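Local coordinates for twitching motility protein PilT (Aquifex aeolicus, PDB 2EYU) that probably acts as an ATP-driven motor that retracts type IV pili and so powers twitching motility, at residues 12-15 against 16-19; 140-143 against 144-147; 44-47 against 48-51. The protein carries 1 engineered substitution. All blocks are in the same frame, centred on the assembly; numbering follows the deposited sequence.

Overall arrangement
From the N terminus the chain first meets contact 1, where the loop 12-15 turns into the short helix 16-19. Contact 3 comes next, within helix 38-52, which follows the probable P-loop of this P-loop NTPase domain. Contact 2 is last, at the end of helix 135-144. Each is one continuous run of eight residues that closes only a turn or two. They neither nest nor cross. Contacts 1 and 3 touch: V17 meets M45 and L18 meets Y48, joining helix 16-19 to helix 38-52. Contact 2 lies across the chain's centre, about 28 Å from contact 1, centre to centre. There I145 and F146 meet helix 110-121, and I142, V143 and F146 meet helix 151-161.

Contact 1: residues 12-15 against 16-19; sequences GLPD and KVLE
P14 and V17 meet through backbone and side chain where the loop 12-15 winds into helix 16-19. The main hydrogen bond runs from V17 N to P14 O at 3.0 Å. It is nearly straight at the hydrogen, 166°. Two further bonds are weak: L18 N and E19 N both point to D15 O, at 3.0 and 3.4 Å. D15 O thus serves two amides, neither well aligned, which fits a short and loosely bonded turn of helix.

The apolar contact is slight. P14 CD lies 4.4 Å from V17 CG2. That methyl stands beside the V17 backbone N, with CG1 anti to that nitrogen (chi1 165°), and so faces back to the proline.

One charged pair lies within the helix. The K16 chain bends at chi3 and chi4 and brings K16 NZ to 3.4 Å from E19 OE1, a salt bridge one turn along.

The turn packs between sheet and helix. L13 and V17 rest on I166 of strand 162-171, and P14 on Y182 of strand 179-185. V17 also touches M45, and L18 touches Y48, both of helix 38-52.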
ATOM      1  N   GLY A  12     -11.665  -5.574   6.917  1.00 39.93           N
ATOM      2  CA  GLY A  12     -12.566  -5.454   5.771  1.00 46.83           C
ATOM      3  C   GLY A  12     -11.776  -5.608   4.475  1.00 39.65           C
ATOM      4  O   GLY A  12     -12.285  -5.339   3.393  1.00 37.62           O
ATOM      5  N   LEU A  13     -10.529  -6.037   4.621  1.00 30.95           N
ATOM      6  CA  LEU A  13      -9.638  -6.336   3.516  1.00 19.23           C
ATOM      7  C   LEU A  13      -9.538  -7.853   3.379  1.00 31.32           C
ATOM      8  O   LEU A  13      -9.652  -8.567   4.379  1.00 34.39           O
ATOM      9  CB  LEU A  13      -8.251  -5.729   3.745  1.00 21.99           C
ATOM     10  CG  LEU A  13      -8.207  -4.196   3.748  1.00 34.51           C
ATOM     11  CD1 LEU A  13      -7.028  -3.711   4.574  1.00 30.97           C
ATOM     12  CD2 LEU A  13      -8.160  -3.668   2.318  1.00 29.87           C
ATOM     13  N   PRO A  14      -9.344  -8.368   2.184  1.00 27.14           N
ATOM     14  CA  PRO A  14      -9.306  -9.826   2.006  1.00 29.60           C
ATOM     15  C   PRO A  14      -7.917 -10.407   2.266  1.00 38.68           C
ATOM     16  O   PRO A  14      -6.897  -9.733   2.132  1.00 25.94           O
ATOM     17  CB  PRO A  14      -9.716  -9.996   0.549  1.00 36.02           C
ATOM     18  CG  PRO A  14      -9.938  -8.628   0.002  1.00 41.01           C
ATOM     19  CD  PRO A  14      -9.184  -7.676   0.897  1.00 33.31           C
ATOM     20  N   ASP A  15      -7.946 -11.673   2.654  1.00 42.52           N
ATOM     21  CA  ASP A  15      -6.865 -12.541   3.043  1.00 42.55           C
ATOM     22  C   ASP A  15      -5.613 -12.384   2.193  1.00 25.23           C
ATOM     23  O   ASP A  15      -4.503 -12.363   2.735  1.00 23.59           O
ATOM     24  CB  ASP A  15      -7.294 -14.017   2.962  1.00 56.39           C
ATOM     25  CG  ASP A  15      -8.580 -14.354   3.680  1.00 56.57           C
ATOM     26  OD1 ASP A  15      -9.184 -15.406   3.358  1.00 54.53           O
ATOM     27  OD2 ASP A  15      -9.006 -13.587   4.571  1.00 45.84           O
ATOM     28  N   LYS A  16      -5.708 -12.287   0.876  1.00 32.13           N
ATOM     29  CA  LYS A  16      -4.467 -12.265   0.106  1.00 35.20           C
ATOM     30  C   LYS A  16      -3.570 -11.071   0.436  1.00 31.86           C
ATOM     31  O   LYS A  16      -2.377 -11.123   0.122  1.00 37.11           O
ATOM     32  CB  LYS A  16      -4.768 -12.281  -1.402  1.00 26.97           C
ATOM     33  CG  LYS A  16      -3.983 -11.233  -2.168  1.00 34.98           C
ATOM     34  CD  LYS A  16      -4.079 -11.469  -3.674  1.00 50.84           C
ATOM     35  CE  LYS A  16      -2.780 -12.038  -4.232  1.00 46.65           C
ATOM     36  NZ  LYS A  16      -2.353 -13.272  -3.496  1.00 26.64           N
ATOM     37  N   VAL A  17      -4.091 -10.012   1.038  1.00 31.01           N
ATOM     38  CA  VAL A  17      -3.255  -8.856   1.383  1.00 23.13           C
ATOM     39  C   VAL A  17      -2.264  -9.234   2.472  1.00 22.73           C
ATOM     40  O   VAL A  17      -1.094  -8.844   2.494  1.00 35.19           O
ATOM     41  CB  VAL A  17      -4.114  -7.671   1.847  1.00 27.40           C
ATOM     42  CG1 VAL A  17      -3.253  -6.627   2.535  1.00 27.47           C
ATOM     43  CG2 VAL A  17      -4.871  -7.049   0.681  1.00 29.27           C
ATOM     44  N   LEU A  18      -2.742 -10.007   3.440  1.00 20.83           N
ATOM     45  CA  LEU A  18      -1.879 -10.520   4.507  1.00 17.85           C
ATOM     46  C   LEU A  18      -0.862 -11.532   4.003  1.00 25.26           C
ATOM     47  O   LEU A  18       0.203 -11.788   4.582  1.00 39.18           O
ATOM     48  CB  LEU A  18      -2.785 -11.148   5.575  1.00 21.21           C
ATOM     49  CG  LEU A  18      -2.405 -11.035   7.046  1.00 24.24           C
ATOM     50  CD1 LEU A  18      -2.025  -9.621   7.448  1.00 21.00           C
ATOM     51  CD2 LEU A  18      -3.555 -11.541   7.917  1.00 25.67           C
ATOM     52  N   GLU A  19      -1.102 -12.197   2.874  1.00 26.86           N
ATOM     53  CA  GLU A  19      -0.073 -13.124   2.381  1.00 17.10           C
ATOM     54  C   GLU A  19       1.195 -12.394   1.981  1.00 20.11           C
ATOM     55  O   GLU A  19       2.291 -12.948   1.914  1.00 28.01           O
ATOM     56  CB  GLU A  19      -0.613 -13.835   1.148  1.00 30.22           C
ATOM     57  CG  GLU A  19      -1.461 -15.071   1.385  1.00 20.74           C
ATOM     58  CD  GLU A  19      -2.055 -15.492   0.041  1.00 20.88           C
ATOM     59  OE1 GLU A  19      -1.348 -15.269  -0.968  1.00 39.06           O
ATOM     60  OE2 GLU A  19      -3.187 -16.008   0.026  1.00 29.34           O
TER

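Contact 2: residues 140-143 against 144-147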
ATOM      1  N   HIS A 140       2.515   6.320 -10.938  1.00 21.06           N
ATOM      2  CA  HIS A 140       2.966   7.561 -11.559  1.00 20.50           C
ATOM      3  C   HIS A 140       3.674   8.496 -10.600  1.00 23.48           C
ATOM      4  O   HIS A 140       4.645   9.192 -10.929  1.00 19.41           O
ATOM      5  CB  HIS A 140       1.713   8.249 -12.115  1.00 30.34           C
ATOM      6  CG  HIS A 140       1.222   7.640 -13.392  1.00 34.36           C
ATOM      7  ND1 HIS A 140       2.031   7.431 -14.487  1.00 40.80           N
ATOM      8  CD2 HIS A 140      -0.004   7.213 -13.754  1.00 37.40           C
ATOM      9  CE1 HIS A 140       1.328   6.894 -15.466  1.00 36.02           C
ATOM     10  NE2 HIS A 140       0.082   6.746 -15.038  1.00 27.23           N
ATOM     11  N   ARG A 141       3.203   8.573  -9.353  1.00 20.61           N
ATOM     12  CA  ARG A 141       3.892   9.416  -8.384  1.00 19.74           C
ATOM     13  C   ARG A 141       5.287   8.883  -8.108  1.00 23.37           C
ATOM     14  O   ARG A 141       6.279   9.612  -8.032  1.00 25.08           O
ATOM     15  CB  ARG A 141       3.104   9.490  -7.074  1.00 32.45           C
ATOM     16  CG  ARG A 141       3.878  10.076  -5.907  1.00 26.96           C
ATOM     17  CD  ARG A 141       3.506  11.504  -5.588  1.00 36.90           C
ATOM     18  NE  ARG A 141       2.091  11.764  -5.444  1.00 44.01           N
ATOM     19  CZ  ARG A 141       1.411  12.140  -4.371  1.00 44.06           C
ATOM     20  NH1 ARG A 141       2.003  12.330  -3.204  1.00 31.45           N
ATOM     21  NH2 ARG A 141       0.097  12.329  -4.457  1.00 32.51           N
ATOM     22  N   ILE A 142       5.363   7.559  -7.952  1.00 20.72           N
ATOM     23  CA  ILE A 142       6.657   6.953  -7.655  1.00 28.14           C
ATOM     24  C   ILE A 142       7.611   7.229  -8.811  1.00 28.09           C
ATOM     25  O   ILE A 142       8.717   7.711  -8.592  1.00 42.96           O
ATOM     26  CB  ILE A 142       6.564   5.447  -7.389  1.00 25.61           C
ATOM     27  CG1 ILE A 142       5.947   5.100  -6.030  1.00 30.42           C
ATOM     28  CG2 ILE A 142       7.945   4.808  -7.526  1.00 17.79           C
ATOM     29  CD1 ILE A 142       6.646   5.863  -4.913  1.00 20.31           C
ATOM     30  N   VAL A 143       7.188   6.947 -10.043  1.00 17.45           N
ATOM     31  CA  VAL A 143       8.118   7.114 -11.154  1.00 21.20           C
ATOM     32  C   VAL A 143       8.422   8.571 -11.472  1.00 29.57           C
ATOM     33  O   VAL A 143       9.575   8.952 -11.686  1.00 30.26           O
ATOM     34  CB  VAL A 143       7.530   6.437 -12.414  1.00 25.30           C
ATOM     35  CG1 VAL A 143       8.337   6.837 -13.643  1.00 31.94           C
ATOM     36  CG2 VAL A 143       7.495   4.936 -12.197  1.00 24.03           C
ATOM     37  N   ASP A 144       7.377   9.389 -11.529  1.00 22.66           N
ATOM     38  CA  ASP A 144       7.435  10.759 -12.019  1.00 30.35           C
ATOM     39  C   ASP A 144       8.260  11.657 -11.124  1.00 22.09           C
ATOM     40  O   ASP A 144       8.742  12.738 -11.437  1.00 27.98           O
ATOM     41  CB  ASP A 144       6.015  11.346 -12.121  1.00 32.36           C
ATOM     42  CG  ASP A 144       5.422  11.223 -13.510  1.00 39.33           C
ATOM     43  OD1 ASP A 144       4.954  10.115 -13.846  1.00 41.00           O
ATOM     44  OD2 ASP A 144       5.423  12.239 -14.236  1.00 47.66           O
ATOM     45  N   ILE A 145       8.442  11.202  -9.876  1.00 15.87           N
ATOM     46  CA  ILE A 145       9.229  12.114  -9.028  1.00 25.46           C
ATOM     47  C   ILE A 145      10.672  12.108  -9.509  1.00 31.72           C
ATOM     48  O   ILE A 145      11.396  13.049  -9.215  1.00 26.52           O
ATOM     49  CB  ILE A 145       9.083  11.717  -7.562  1.00 30.21           C
ATOM     50  CG1 ILE A 145       9.568  10.308  -7.236  1.00 33.34           C
ATOM     51  CG2 ILE A 145       7.627  11.896  -7.136  1.00 38.67           C
ATOM     52  CD1 ILE A 145       8.575   9.493  -6.437  1.00 63.85           C
ATOM     53  N   PHE A 146      11.069  11.082 -10.257  1.00 29.99           N
ATOM     54  CA  PHE A 146      12.419  10.964 -10.795  1.00 34.71           C
ATOM     55  C   PHE A 146      12.699  11.774 -12.048  1.00 28.56           C
ATOM     56  O   PHE A 146      11.788  12.131 -12.787  1.00 37.49           O
ATOM     57  CB  PHE A 146      12.669   9.474 -11.114  1.00 21.35           C
ATOM     58  CG  PHE A 146      12.986   8.707  -9.839  1.00 19.67           C
ATOM     59  CD1 PHE A 146      11.967   8.174  -9.074  1.00 23.73           C
ATOM     60  CD2 PHE A 146      14.288   8.531  -9.416  1.00 25.28           C
ATOM     61  CE1 PHE A 146      12.243   7.482  -7.919  1.00 26.69           C
ATOM     62  CE2 PHE A 146      14.568   7.834  -8.259  1.00 26.63           C
ATOM     63  CZ  PHE A 146      13.546   7.311  -7.506  1.00 22.20           C
ATOM     64  N   PRO A 147      13.959  12.105 -12.320  1.00 21.76           N
ATOM     65  CA  PRO A 147      14.265  12.799 -13.578  1.00 23.35           C
ATOM     66  C   PRO A 147      13.987  11.878 -14.767  1.00 22.54           C
ATOM     67  O   PRO A 147      14.222  10.673 -14.655  1.00 24.67           O
ATOM     68  CB  PRO A 147      15.756  13.124 -13.488  1.00 30.09           C
ATOM     69  CG  PRO A 147      16.151  12.852 -12.083  1.00 34.44           C
ATOM     70  CD  PRO A 147      15.145  11.908 -11.485  1.00 26.09           C
TER
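I145 has its CG1 between the backbone N and the carbonyl carbon (chi1 61°), and this turns the branch back toward the last turn of helix 135-144. F146 has CG anti to its own carbonyl carbon (chi1 -78°), which sets the ring beside the same turn.

The far end of I145 sits too close to the carbonyls of R141 and I142 in the model. Its apolar approach to I142 is therefore doubtful. The firmer support for I145 is V113 of helix 110-121. Cut back to an alanine, I145 would probably lose its hold on V113 and open a gap beside helix 110-121.

The F146 ring turns its edge to two carbonyls. F146 CD1 lies 3.3 Å from I142 O, and V143 O is also near the ring plane. V154 of helix 151-161 and L110 and V113 of helix 110-121 also touch this ring.

The backbone closes the helix. F146 N bonds to V143 O at 3.0 Å. This bond spans three residues, whereas the D144 N to H140 O bond before it spans four, although the place of H140 O is less sure.

The H140 ring and the D144 carboxylate run alongside each other, their planes steeply inclined. H140 ND1 stays 4.0 Å from D144 OD1. The carboxylate would probably favour a positive charge on the imidazole, but at this distance their link is electrostatic at most. The chemistry is mainly that of a helix end: the last bond spans three residues instead of four, and the edge of one ring, F146, faces the carbonyls of I142 and V143.

Contact 3: residues 44-47 against 48-51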
ATOM      1  N   SER A  44      -1.789  -2.945  11.390  1.00 25.98           N
ATOM      2  CA  SER A  44      -2.399  -4.251  11.563  1.00 15.91           C
ATOM      3  C   SER A  44      -1.590  -5.341  10.850  1.00 27.00           C
ATOM      4  O   SER A  44      -1.482  -6.460  11.370  1.00 21.75           O
ATOM      5  CB  SER A  44      -3.830  -4.283  11.034  1.00 24.14           C
ATOM      6  OG  SER A  44      -4.232  -5.657  10.923  1.00 39.75           O
HETATM    7  N   MSE A  45      -1.055  -5.022   9.678  1.00 26.92           N
HETATM    8  CA  MSE A  45      -0.240  -5.961   8.901  1.00 16.76           C
HETATM    9  C   MSE A  45       1.118  -6.156   9.534  1.00 15.61           C
HETATM   10  O   MSE A  45       1.652  -7.267   9.637  1.00 29.66           O
HETATM   11  CB  MSE A  45      -0.003  -5.487   7.468  1.00 23.87           C
HETATM   12  CG  MSE A  45      -1.207  -5.344   6.574  1.00 25.80           C
HETATM   13 SE   MSE A  45      -0.798  -4.641   4.823  1.00 41.89          SE
HETATM   14  CE  MSE A  45       0.283  -6.188   4.385  1.00 26.46           C
ATOM     15  N   ILE A  46       1.782  -5.105  10.006  1.00 19.17           N
ATOM     16  CA  ILE A  46       3.041  -5.332  10.708  1.00 19.23           C
ATOM     17  C   ILE A  46       2.827  -6.082  12.009  1.00 27.15           C
ATOM     18  O   ILE A  46       3.583  -6.960  12.433  1.00 13.81           O
ATOM     19  CB  ILE A  46       3.726  -3.976  10.974  1.00 22.42           C
ATOM     20  CG1 ILE A  46       4.251  -3.284   9.708  1.00 26.17           C
ATOM     21  CG2 ILE A  46       4.828  -4.107  12.014  1.00 27.69           C
ATOM     22  CD1 ILE A  46       4.739  -1.880  10.040  1.00 29.74           C
ATOM     23  N   ASP A  47       1.747  -5.752  12.730  1.00 23.91           N
ATOM     24  CA  ASP A  47       1.534  -6.444  13.998  1.00 27.74           C
ATOM     25  C   ASP A  47       1.243  -7.936  13.807  1.00 25.85           C
ATOM     26  O   ASP A  47       1.510  -8.673  14.752  1.00 24.82           O
ATOM     27  CB  ASP A  47       0.390  -5.831  14.814  1.00 40.63           C
ATOM     28  CG  ASP A  47       0.427  -6.333  16.251  1.00 43.77           C
ATOM     29  OD1 ASP A  47      -0.573  -6.940  16.684  1.00 38.97           O
ATOM     30  OD2 ASP A  47       1.457  -6.130  16.927  1.00 53.27           O
ATOM     31  N   TYR A  48       0.742  -8.337  12.647  1.00 26.29           N
ATOM     32  CA  TYR A  48       0.634  -9.727  12.245  1.00 13.57           C
ATOM     33  C   TYR A  48       2.024 -10.348  12.223  1.00 18.78           C
ATOM     34  O   TYR A  48       2.248 -11.436  12.750  1.00 33.31           O
ATOM     35  CB  TYR A  48       0.022  -9.910  10.853  1.00 22.23           C
ATOM     36  CG  TYR A  48       0.039 -11.339  10.335  1.00 26.91           C
ATOM     37  CD1 TYR A  48      -0.766 -12.336  10.845  1.00 24.18           C
ATOM     38  CD2 TYR A  48       0.905 -11.693   9.302  1.00 24.65           C
ATOM     39  CE1 TYR A  48      -0.740 -13.639  10.367  1.00 29.94           C
ATOM     40  CE2 TYR A  48       0.944 -12.983   8.817  1.00 20.60           C
ATOM     41  CZ  TYR A  48       0.125 -13.962   9.345  1.00 23.70           C
ATOM     42  OH  TYR A  48       0.185 -15.233   8.838  1.00 29.16           O
ATOM     43  N   ILE A  49       2.915  -9.626  11.549  1.00 22.72           N
ATOM     44  CA  ILE A  49       4.293 -10.097  11.468  1.00 24.12           C
ATOM     45  C   ILE A  49       4.800 -10.297  12.887  1.00 26.32           C
ATOM     46  O   ILE A  49       5.210 -11.412  13.204  1.00 32.83           O
ATOM     47  CB  ILE A  49       5.172  -9.109  10.682  1.00 27.87           C
ATOM     48  CG1 ILE A  49       4.606  -8.701   9.321  1.00 29.96           C
ATOM     49  CG2 ILE A  49       6.559  -9.684  10.522  1.00 19.19           C
ATOM     50  CD1 ILE A  49       5.290  -7.512   8.678  1.00 32.99           C
ATOM     51  N   ASN A  50       4.740  -9.239  13.695  1.00 21.06           N
ATOM     52  CA  ASN A  50       5.115  -9.259  15.101  1.00 22.26           C
ATOM     53  C   ASN A  50       4.701 -10.541  15.812  1.00 24.01           C
ATOM     54  O   ASN A  50       5.466 -11.108  16.595  1.00 27.11           O
ATOM     55  CB  ASN A  50       4.451  -8.083  15.831  1.00 19.61           C
ATOM     56  CG  ASN A  50       5.060  -7.645  17.134  1.00 28.91           C
ATOM     57  OD1 ASN A  50       4.464  -6.843  17.868  1.00 30.73           O
ATOM     58  ND2 ASN A  50       6.255  -8.096  17.486  1.00 28.01           N
ATOM     59  N   GLN A  51       3.468 -10.976  15.544  1.00 25.12           N
ATOM     60  CA  GLN A  51       2.881 -12.072  16.303  1.00 30.72           C
ATOM     61  C   GLN A  51       3.269 -13.429  15.727  1.00 28.37           C
ATOM     62  O   GLN A  51       3.206 -14.445  16.394  1.00 30.74           O
ATOM     63  CB  GLN A  51       1.352 -12.002  16.288  1.00 43.64           C
ATOM     64  CG  GLN A  51       0.757 -10.647  16.584  1.00 41.17           C
ATOM     65  CD  GLN A  51      -0.563 -10.398  15.892  1.00 44.81           C
ATOM     66  OE1 GLN A  51      -0.705  -9.395  15.188  1.00 64.35           O
ATOM     67  NE2 GLN A  51      -1.512 -11.309  16.090  1.00 30.17           N
TER
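I46 and I49 meet in a local contact along helix 38-52, the helix that follows the probable P-loop in this nucleotide-binding fold. Backbone bonds four residues apart carry it. N50 N reaches I46 O at 2.9 Å, with an angle of 170° at the hydrogen. I49 N bonds to M45 O at 3.3 Å. Y48 N bonds to S44 O at 3.2 Å and makes a second, weak bond to M45 O. M45 O thus takes one good and one weak bond.

Apolar side chains pack along one side. I49 has CG1 anti to its carbonyl carbon (chi1 -51°), which carries the chain back along the preceding turn. I49 CD1 then comes to 3.7 Å from I46 CA and 4.5 Å from I46 CG1. Both isoleucines lean on I57 of strand 56-61. M45, a selenomethionine, and I49 also touch F127 of strand 125-130. These contacts seat the helix on the central sheet.

The Y48 ring meets the ring of H22, the planes about 80° apart. The Y48 carbonyl accepts a hydrogen bond from T52 OG1, one turn further along the same helix.

D47 lies beside N50 and Q51 on a partly exposed side of the helix. How the two amides are turned is uncertain, so no pairing with the carboxylate can be assigned.

The chemistry is thus divided. Isoleucine and selenomethionine meet the sheet, the backbone bonds hold the turn, and the polar, partly exposed D47 lies elsewhere on the helix. Near the close of the helix, Q51 O accepts a hydrogen bond from K72 NZ, and N50 shares a backbone hydrogen bond with K72. The lysine's positive charge probably helps to balance the carbonyl ends there.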